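Benzoylformate decarboxylase (Mycobacterium smegmatis, PDB 4Q9D) is a member of the thiamine pyrophosphate-dependent enzyme family, a tetramer of three-domain alpha/beta chains with a bound magnesium ion in the model. Local coordinates at residues P94-A99 and A147-P152; K127-P132 and P156-I161. All blocks are in the same frame, centred on the assembly; numbering follows the deposited sequence.

Contact 1. Residues P94-A99 and A147-P152; sequences PLIITA and AVAMQP
Pro-94, at the entrance to strand 95-101, rests its ring on the last turn of helix 138-150, where Ala-149 and Met-150 receive it. This is helix-on-sheet packing in a parallel alpha/beta domain, with 94-99 in the N-terminal thiamine pyrophosphate-binding family region. One ring atom does most of the work: Pro-94 CB sits 4.1 Å from Ala-149 CB and 3.6 Å from Ala-149 O. The backbones come close here, with the CA atoms of Pro-94 and Ala-149 4.8 Å apart, a spacing that the small alanine methyl allows. Met-150 has CG anti to its carbonyl carbon (chi1 -70°), and with the bend at chi2 (-68°) this brings SD to 3.7 Å from Pro-94 CB, the two side chains set obliquely to each other. A loop residue, Pro-67, also touches Met-150, and a formic acid molecule lies close to its side chain.

Ile-96 arrives at the border of the contact by its CG1 branch, 4.5 Å from Ala-149 CB; Ala-145 and Tyr-146 of the same helix also touch this side chain. Leu-95 points away, to helix 50-64 on the other side of the sheet. All five touching residues are buried. Between these two segments the seat is one of shape and apolar burial; a directional bond at this helix end comes from Lys-127 NZ to Val-148 O.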
ATOM      1  N   PRO B  94      10.670  -2.935 -20.046  1.00 21.41           N
ATOM      2  CA  PRO B  94       9.927  -4.161 -19.701  1.00 17.29           C
ATOM      3  C   PRO B  94      10.788  -5.188 -18.972  1.00 26.25           C
ATOM      4  O   PRO B  94      11.332  -6.077 -19.602  1.00 29.07           O
ATOM      5  CB  PRO B  94       9.465  -4.711 -21.074  1.00 18.47           C
ATOM      6  CG  PRO B  94      10.538  -4.257 -22.035  1.00 21.78           C
ATOM      7  CD  PRO B  94      10.996  -2.863 -21.483  1.00 21.54           C
ATOM      8  N   LEU B  95      10.916  -5.063 -17.656  1.00 22.99           N
ATOM      9  CA  LEU B  95      11.675  -6.036 -16.894  1.00 17.56           C
ATOM     10  C   LEU B  95      10.733  -6.911 -16.092  1.00 23.35           C
ATOM     11  O   LEU B  95       9.811  -6.402 -15.457  1.00 18.90           O
ATOM     12  CB  LEU B  95      12.650  -5.355 -15.932  1.00 17.33           C
ATOM     13  CG  LEU B  95      13.728  -4.478 -16.593  1.00 24.85           C
ATOM     14  CD1 LEU B  95      14.639  -3.892 -15.546  1.00 17.53           C
ATOM     15  CD2 LEU B  95      14.548  -5.314 -17.589  1.00 18.71           C
ATOM     16  N   ILE B  96      10.991  -8.212 -16.086  1.00 20.01           N
ATOM     17  CA  ILE B  96      10.276  -9.112 -15.179  1.00 18.02           C
ATOM     18  C   ILE B  96      11.180  -9.391 -13.986  1.00 18.99           C
ATOM     19  O   ILE B  96      12.199 -10.091 -14.093  1.00 20.53           O
ATOM     20  CB  ILE B  96       9.867 -10.405 -15.895  1.00 18.78           C
ATOM     21  CG1 ILE B  96       8.950 -10.042 -17.070  1.00 22.63           C
ATOM     22  CG2 ILE B  96       9.196 -11.408 -14.909  1.00 21.28           C
ATOM     23  CD1 ILE B  96       8.646 -11.207 -17.953  1.00 31.26           C
ATOM     24  N   ILE B  97      10.829  -8.797 -12.851  1.00 19.51           N
ATOM     25  CA  ILE B  97      11.651  -8.939 -11.660  1.00 18.94           C
ATOM     26  C   ILE B  97      11.050 -10.077 -10.820  1.00 23.60           C
ATOM     27  O   ILE B  97       9.868 -10.040 -10.485  1.00 22.68           O
ATOM     28  CB  ILE B  97      11.673  -7.636 -10.801  1.00 23.79           C
ATOM     29  CG1 ILE B  97      11.828  -6.357 -11.662  1.00 21.31           C
ATOM     30  CG2 ILE B  97      12.749  -7.745  -9.707  1.00 17.09           C
ATOM     31  CD1 ILE B  97      13.184  -6.246 -12.290  1.00 21.29           C
ATOM     32  N   THR B  98      11.847 -11.087 -10.494  1.00 19.96           N
ATOM     33  CA  THR B  98      11.380 -12.166  -9.616  1.00 19.81           C
ATOM     34  C   THR B  98      12.273 -12.235  -8.416  1.00 22.94           C
ATOM     35  O   THR B  98      13.452 -11.851  -8.479  1.00 19.41           O
ATOM     36  CB  THR B  98      11.370 -13.551 -10.310  1.00 22.83           C
ATOM     37  OG1 THR B  98      12.707 -13.977 -10.576  1.00 23.76           O
ATOM     38  CG2 THR B  98      10.584 -13.467 -11.614  1.00 20.44           C
ATOM     39  N   ALA B  99      11.690 -12.696  -7.316  1.00 19.28           N
ATOM     40  CA  ALA B  99      12.418 -12.952  -6.106  1.00 19.72           C
ATOM     41  C   ALA B  99      11.933 -14.289  -5.536  1.00 19.99           C
ATOM     42  O   ALA B  99      10.764 -14.624  -5.638  1.00 21.60           O
ATOM     43  CB  ALA B  99      12.146 -11.847  -5.081  1.00 13.71           C
ATOM     44  N   ALA B 147       2.916 -10.207 -20.217  1.00 22.05           N
ATOM     45  CA  ALA B 147       1.830  -9.431 -20.791  1.00 22.59           C
ATOM     46  C   ALA B 147       1.763  -8.014 -20.211  1.00 24.58           C
ATOM     47  O   ALA B 147       1.613  -7.025 -20.959  1.00 19.96           O
ATOM     48  CB  ALA B 147       0.477 -10.162 -20.612  1.00 19.27           C
ATOM     49  N   VAL B 148       1.889  -7.899 -18.891  1.00 24.26           N
ATOM     50  CA  VAL B 148       1.781  -6.575 -18.266  1.00 21.63           C
ATOM     51  C   VAL B 148       2.992  -5.698 -18.631  1.00 21.19           C
ATOM     52  O   VAL B 148       2.826  -4.558 -19.015  1.00 26.29           O
ATOM     53  CB  VAL B 148       1.653  -6.630 -16.745  1.00 22.07           C
ATOM     54  CG1 VAL B 148       1.714  -5.168 -16.142  1.00 16.80           C
ATOM     55  CG2 VAL B 148       0.355  -7.377 -16.318  1.00 14.61           C
ATOM     56  N   ALA B 149       4.192  -6.262 -18.514  1.00 18.87           N
ATOM     57  CA  ALA B 149       5.424  -5.574 -18.839  1.00 23.21           C
ATOM     58  C   ALA B 149       5.432  -5.039 -20.273  1.00 25.63           C
ATOM     59  O   ALA B 149       5.963  -3.963 -20.523  1.00 23.69           O
ATOM     60  CB  ALA B 149       6.651  -6.520 -18.634  1.00 19.99           C
ATOM     61  N   MET B 150       4.864  -5.805 -21.205  1.00 25.57           N
ATOM     62  CA  MET B 150       5.042  -5.557 -22.635  1.00 20.60           C
ATOM     63  C   MET B 150       3.949  -4.704 -23.239  1.00 23.82           C
ATOM     64  O   MET B 150       4.166  -4.100 -24.284  1.00 23.17           O
ATOM     65  CB  MET B 150       5.164  -6.870 -23.412  1.00 24.58           C
ATOM     66  CG  MET B 150       6.479  -7.614 -23.151  1.00 23.68           C
ATOM     67  SD  MET B 150       7.898  -6.688 -23.832  1.00 25.90           S
ATOM     68  CE  MET B 150       7.697  -7.026 -25.596  1.00 24.66           C
ATOM     69  N   GLN B 151       2.789  -4.630 -22.584  1.00 23.63           N
ATOM     70  CA  GLN B 151       1.721  -3.769 -23.083  1.00 20.19           C
ATOM     71  C   GLN B 151       2.050  -2.322 -22.743  1.00 23.65           C
ATOM     72  O   GLN B 151       2.687  -2.047 -21.727  1.00 21.44           O
ATOM     73  CB  GLN B 151       0.354  -4.182 -22.553  1.00 18.07           C
ATOM     74  CG  GLN B 151      -0.055  -5.597 -23.011  1.00 21.60           C
ATOM     75  CD  GLN B 151      -1.426  -5.992 -22.486  1.00 24.20           C
ATOM     76  OE1 GLN B 151      -2.307  -6.384 -23.259  1.00 23.53           O
ATOM     77  NE2 GLN B 151      -1.619  -5.882 -21.165  1.00 21.62           N
ATOM     78  N   PRO B 152       1.639  -1.390 -23.614  1.00 24.66           N
ATOM     79  CA  PRO B 152       2.099   0.006 -23.461  1.00 25.12           C
ATOM     80  C   PRO B 152       1.342   0.753 -22.352  1.00 23.23           C
ATOM     81  O   PRO B 152       0.184   0.460 -22.120  1.00 24.71           O
ATOM     82  CB  PRO B 152       1.782   0.634 -24.829  1.00 25.46           C
ATOM     83  CG  PRO B 152       0.641  -0.192 -25.382  1.00 20.43           C
ATOM     84  CD  PRO B 152       0.942  -1.625 -24.890  1.00 22.05           C
TER

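Contact 2. Residues K127-P132 and P156-I161; sequences KWSYEP and PVFLSI
Val-157 CB lies at the edge of the Trp-128 ring, near its plane, and Leu-159 CD2 meets the Tyr-130 ring at its edge, in plane, 3.9 Å from Tyr-130 CD2. Within the strand, Tyr-130 CB covers one face of the indole, 3.4 Å above the plane and offset toward the rim. Tyr-130 has CG anti to its backbone N (chi1 -171°), which sets the ring beside Leu-159, the two side chains running in the same direction. These residues belong to the parallel strand pair of a beta-alpha-beta unit: strand 128-130, helix 138-150, strand 157-162. Trp-128 and Val-157 lie on the face that helix 138-150 covers, and Val-108 of a neighbouring subunit packs on Tyr-130. On the reverse face, Ser-129 OG lies 3.6 Å from Phe-158 CD2, its hydrogen bond going to Thr-119 O.

The strands run nearly parallel, their axes 4.7 Å apart at closest approach. Phe-158 is gripped through both backbone polar atoms: its N donates to Trp-128 O and its O accepts from Tyr-130 N, the latter donor tilted 24° from the carbonyl plane. Ser-160 N then donates to Tyr-130 O, and before the strands Lys-127 N reaches Pro-156 O. Past the end of strand 128-130, Pro-132, which has no N-H to offer, packs its CD 3.8 Å from Ile-161 CD1 of the continuing neighbour strand, the two side chains crossing at about a right angle.

Glu-131 extends its chain past CG alongside Ser-160. Its carboxylate oxygen OE1 also takes a bond from Gln-101 NE2, and toward the serine it uses the anti lone pair, accepting from Ser-160 OG at 2.7 Å.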
ATOM      1  N   LYS B 127       4.515  -1.835 -12.542  1.00 16.39           N
ATOM      2  CA  LYS B 127       3.178  -1.870 -13.131  1.00 22.90           C
ATOM      3  C   LYS B 127       2.287  -2.878 -12.414  1.00 21.86           C
ATOM      4  O   LYS B 127       1.085  -2.744 -12.424  1.00 26.66           O
ATOM      5  CB  LYS B 127       3.214  -2.258 -14.620  1.00 23.28           C
ATOM      6  CG  LYS B 127       3.918  -1.260 -15.550  1.00 23.66           C
ATOM      7  CD  LYS B 127       3.837  -1.731 -17.009  1.00 21.09           C
ATOM      8  CE  LYS B 127       2.427  -1.520 -17.597  1.00 20.35           C
ATOM      9  NZ  LYS B 127       2.437  -1.934 -19.059  1.00 22.06           N
ATOM     10  N   TRP B 128       2.892  -3.883 -11.789  1.00 20.07           N
ATOM     11  CA  TRP B 128       2.144  -5.000 -11.268  1.00 23.60           C
ATOM     12  C   TRP B 128       3.065  -5.787 -10.346  1.00 21.40           C
ATOM     13  O   TRP B 128       4.262  -5.938 -10.619  1.00 19.17           O
ATOM     14  CB  TRP B 128       1.695  -5.894 -12.420  1.00 26.01           C
ATOM     15  CG  TRP B 128       0.840  -7.077 -12.029  1.00 24.71           C
ATOM     16  CD1 TRP B 128      -0.377  -7.039 -11.412  1.00 36.52           C
ATOM     17  CD2 TRP B 128       1.106  -8.470 -12.294  1.00 26.49           C
ATOM     18  NE1 TRP B 128      -0.863  -8.311 -11.242  1.00 38.30           N
ATOM     19  CE2 TRP B 128       0.013  -9.205 -11.805  1.00 29.06           C
ATOM     20  CE3 TRP B 128       2.157  -9.160 -12.888  1.00 31.56           C
ATOM     21  CZ2 TRP B 128      -0.039 -10.605 -11.864  1.00 33.56           C
ATOM     22  CZ3 TRP B 128       2.083 -10.549 -12.971  1.00 29.49           C
ATOM     23  CH2 TRP B 128       1.003 -11.248 -12.462  1.00 28.97           C
ATOM     24  N   SER B 129       2.491  -6.319  -9.275  1.00 16.71           N
ATOM     25  CA  SER B 129       3.257  -6.997  -8.237  1.00 18.85           C
ATOM     26  C   SER B 129       2.386  -8.200  -7.811  1.00 20.65           C
ATOM     27  O   SER B 129       1.200  -8.037  -7.524  1.00 19.48           O
ATOM     28  CB  SER B 129       3.421  -6.008  -7.074  1.00 15.27           C
ATOM     29  OG  SER B 129       4.232  -6.513  -6.080  1.00 31.86           O
ATOM     30  N   TYR B 130       2.938  -9.408  -7.771  1.00 23.79           N
ATOM     31  CA  TYR B 130       2.069 -10.574  -7.547  1.00 20.25           C
ATOM     32  C   TYR B 130       2.809 -11.749  -6.929  1.00 18.08           C
ATOM     33  O   TYR B 130       3.974 -11.980  -7.248  1.00 20.70           O
ATOM     34  CB  TYR B 130       1.488 -10.996  -8.896  1.00 20.38           C
ATOM     35  CG  TYR B 130       0.395 -12.039  -8.859  1.00 30.01           C
ATOM     36  CD1 TYR B 130      -0.854 -11.759  -8.305  1.00 18.69           C
ATOM     37  CD2 TYR B 130       0.592 -13.291  -9.432  1.00 23.25           C
ATOM     38  CE1 TYR B 130      -1.880 -12.727  -8.307  1.00 26.18           C
ATOM     39  CE2 TYR B 130      -0.426 -14.246  -9.456  1.00 22.45           C
ATOM     40  CZ  TYR B 130      -1.643 -13.972  -8.890  1.00 26.17           C
ATOM     41  OH  TYR B 130      -2.621 -14.953  -8.931  1.00 27.55           O
ATOM     42  N   GLU B 131       2.136 -12.474  -6.040  1.00 17.62           N
ATOM     43  CA  GLU B 131       2.622 -13.759  -5.530  1.00 21.23           C
ATOM     44  C   GLU B 131       1.505 -14.776  -5.778  1.00 20.31           C
ATOM     45  O   GLU B 131       0.420 -14.608  -5.254  1.00 22.04           O
ATOM     46  CB  GLU B 131       2.847 -13.663  -4.033  1.00 16.33           C
ATOM     47  CG  GLU B 131       3.465 -14.931  -3.380  1.00 21.56           C
ATOM     48  CD  GLU B 131       4.090 -14.585  -2.035  1.00 21.24           C
ATOM     49  OE1 GLU B 131       5.304 -14.227  -1.975  1.00 23.95           O
ATOM     50  OE2 GLU B 131       3.365 -14.624  -1.044  1.00 25.60           O
ATOM     51  N   PRO B 132       1.754 -15.818  -6.594  1.00 20.16           N
ATOM     52  CA  PRO B 132       0.648 -16.733  -6.949  1.00 20.95           C
ATOM     53  C   PRO B 132      -0.021 -17.383  -5.732  1.00 17.93           C
ATOM     54  O   PRO B 132       0.643 -17.720  -4.760  1.00 20.31           O
ATOM     55  CB  PRO B 132       1.339 -17.801  -7.788  1.00 16.46           C
ATOM     56  CG  PRO B 132       2.512 -17.057  -8.425  1.00 24.92           C
ATOM     57  CD  PRO B 132       2.996 -16.128  -7.333  1.00 18.35           C
ATOM     58  N   PRO B 156       8.454  -2.247 -15.547  1.00 23.02           N
ATOM     59  CA  PRO B 156       8.858  -3.449 -14.805  1.00 18.56           C
ATOM     60  C   PRO B 156       7.702  -4.024 -13.989  1.00 20.23           C
ATOM     61  O   PRO B 156       6.784  -3.300 -13.566  1.00 19.46           O
ATOM     62  CB  PRO B 156       9.963  -2.933 -13.878  1.00 15.85           C
ATOM     63  CG  PRO B 156       9.567  -1.460 -13.633  1.00 17.13           C
ATOM     64  CD  PRO B 156       8.996  -1.001 -14.962  1.00 17.00           C
ATOM     65  N   VAL B 157       7.751  -5.331 -13.757  1.00 18.73           N
ATOM     66  CA  VAL B 157       6.752  -5.966 -12.901  1.00 15.69           C
ATOM     67  C   VAL B 157       7.457  -6.874 -11.904  1.00 21.80           C
ATOM     68  O   VAL B 157       8.621  -7.231 -12.107  1.00 19.52           O
ATOM     69  CB  VAL B 157       5.712  -6.761 -13.726  1.00 19.30           C
ATOM     70  CG1 VAL B 157       5.026  -5.841 -14.755  1.00 16.69           C
ATOM     71  CG2 VAL B 157       6.390  -7.925 -14.427  1.00 20.47           C
ATOM     72  N   PHE B 158       6.756  -7.241 -10.822  1.00 18.72           N
ATOM     73  CA  PHE B 158       7.357  -8.036  -9.760  1.00 21.16           C
ATOM     74  C   PHE B 158       6.556  -9.328  -9.485  1.00 22.55           C
ATOM     75  O   PHE B 158       5.322  -9.307  -9.314  1.00 17.95           O
ATOM     76  CB  PHE B 158       7.477  -7.203  -8.468  1.00 16.59           C
ATOM     77  CG  PHE B 158       8.075  -7.960  -7.298  1.00 22.51           C
ATOM     78  CD1 PHE B 158       9.450  -8.164  -7.202  1.00 17.23           C
ATOM     79  CD2 PHE B 158       7.272  -8.422  -6.274  1.00 19.72           C
ATOM     80  CE1 PHE B 158      10.012  -8.838  -6.106  1.00 22.63           C
ATOM     81  CE2 PHE B 158       7.815  -9.120  -5.194  1.00 23.69           C
ATOM     82  CZ  PHE B 158       9.177  -9.335  -5.105  1.00 14.67           C
ATOM     83  N   LEU B 159       7.271 -10.442  -9.407  1.00 18.85           N
ATOM     84  CA  LEU B 159       6.665 -11.737  -9.083  1.00 20.21           C
ATOM     85  C   LEU B 159       7.447 -12.361  -7.968  1.00 17.41           C
ATOM     86  O   LEU B 159       8.661 -12.524  -8.081  1.00 18.50           O
ATOM     87  CB  LEU B 159       6.780 -12.682 -10.274  1.00 24.09           C
ATOM     88  CG  LEU B 159       5.615 -12.896 -11.223  1.00 34.23           C
ATOM     89  CD1 LEU B 159       6.053 -13.957 -12.236  1.00 28.51           C
ATOM     90  CD2 LEU B 159       4.395 -13.396 -10.444  1.00 35.60           C
ATOM     91  N   SER B 160       6.753 -12.730  -6.903  1.00 21.28           N
ATOM     92  CA  SER B 160       7.360 -13.369  -5.748  1.00 18.77           C
ATOM     93  C   SER B 160       6.960 -14.850  -5.793  1.00 18.95           C
ATOM     94  O   SER B 160       5.761 -15.146  -5.891  1.00 19.22           O
ATOM     95  CB  SER B 160       6.769 -12.769  -4.488  1.00 15.94           C
ATOM     96  OG  SER B 160       7.408 -13.331  -3.355  1.00 21.25           O
ATOM     97  N   ILE B 161       7.929 -15.765  -5.723  1.00 20.03           N
ATOM     98  CA  ILE B 161       7.617 -17.206  -5.866  1.00 19.01           C
ATOM     99  C   ILE B 161       8.140 -18.039  -4.688  1.00 20.66           C
ATOM    100  O   ILE B 161       9.357 -18.252  -4.543  1.00 19.48           O
ATOM    101  CB  ILE B 161       8.192 -17.821  -7.170  1.00 21.36           C
ATOM    102  CG1 ILE B 161       7.941 -16.907  -8.403  1.00 17.39           C
ATOM    103  CG2 ILE B 161       7.656 -19.261  -7.374  1.00 17.46           C
ATOM    104  CD1 ILE B 161       6.465 -16.775  -8.716  1.00 25.11           C
TER

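In the fold
Contacts 1 and 2 sit with their centres about 9 Å apart in one alpha/beta domain, built on the six-stranded parallel sheet that ends with strand 128-130. Along the chain their segments alternate: 94-99, 127-132, 147-152, 156-161. In the sheet, strand 157-162 lies between strands 95-101 and 128-130, so it pairs with both, as where Ile-97 N meets Val-157 O. Contact 2 joins the edge strand to its neighbour; contact 1 seats the end of the intervening helix, 138-150, near the strand beyond. Strand 128-130, that helix and strand 157-162 thus form the beta-alpha-beta crossover closing one sheet edge, and Gln-151 hydrogen-bonds to Ser-305 and Pro-302 of the second subunit.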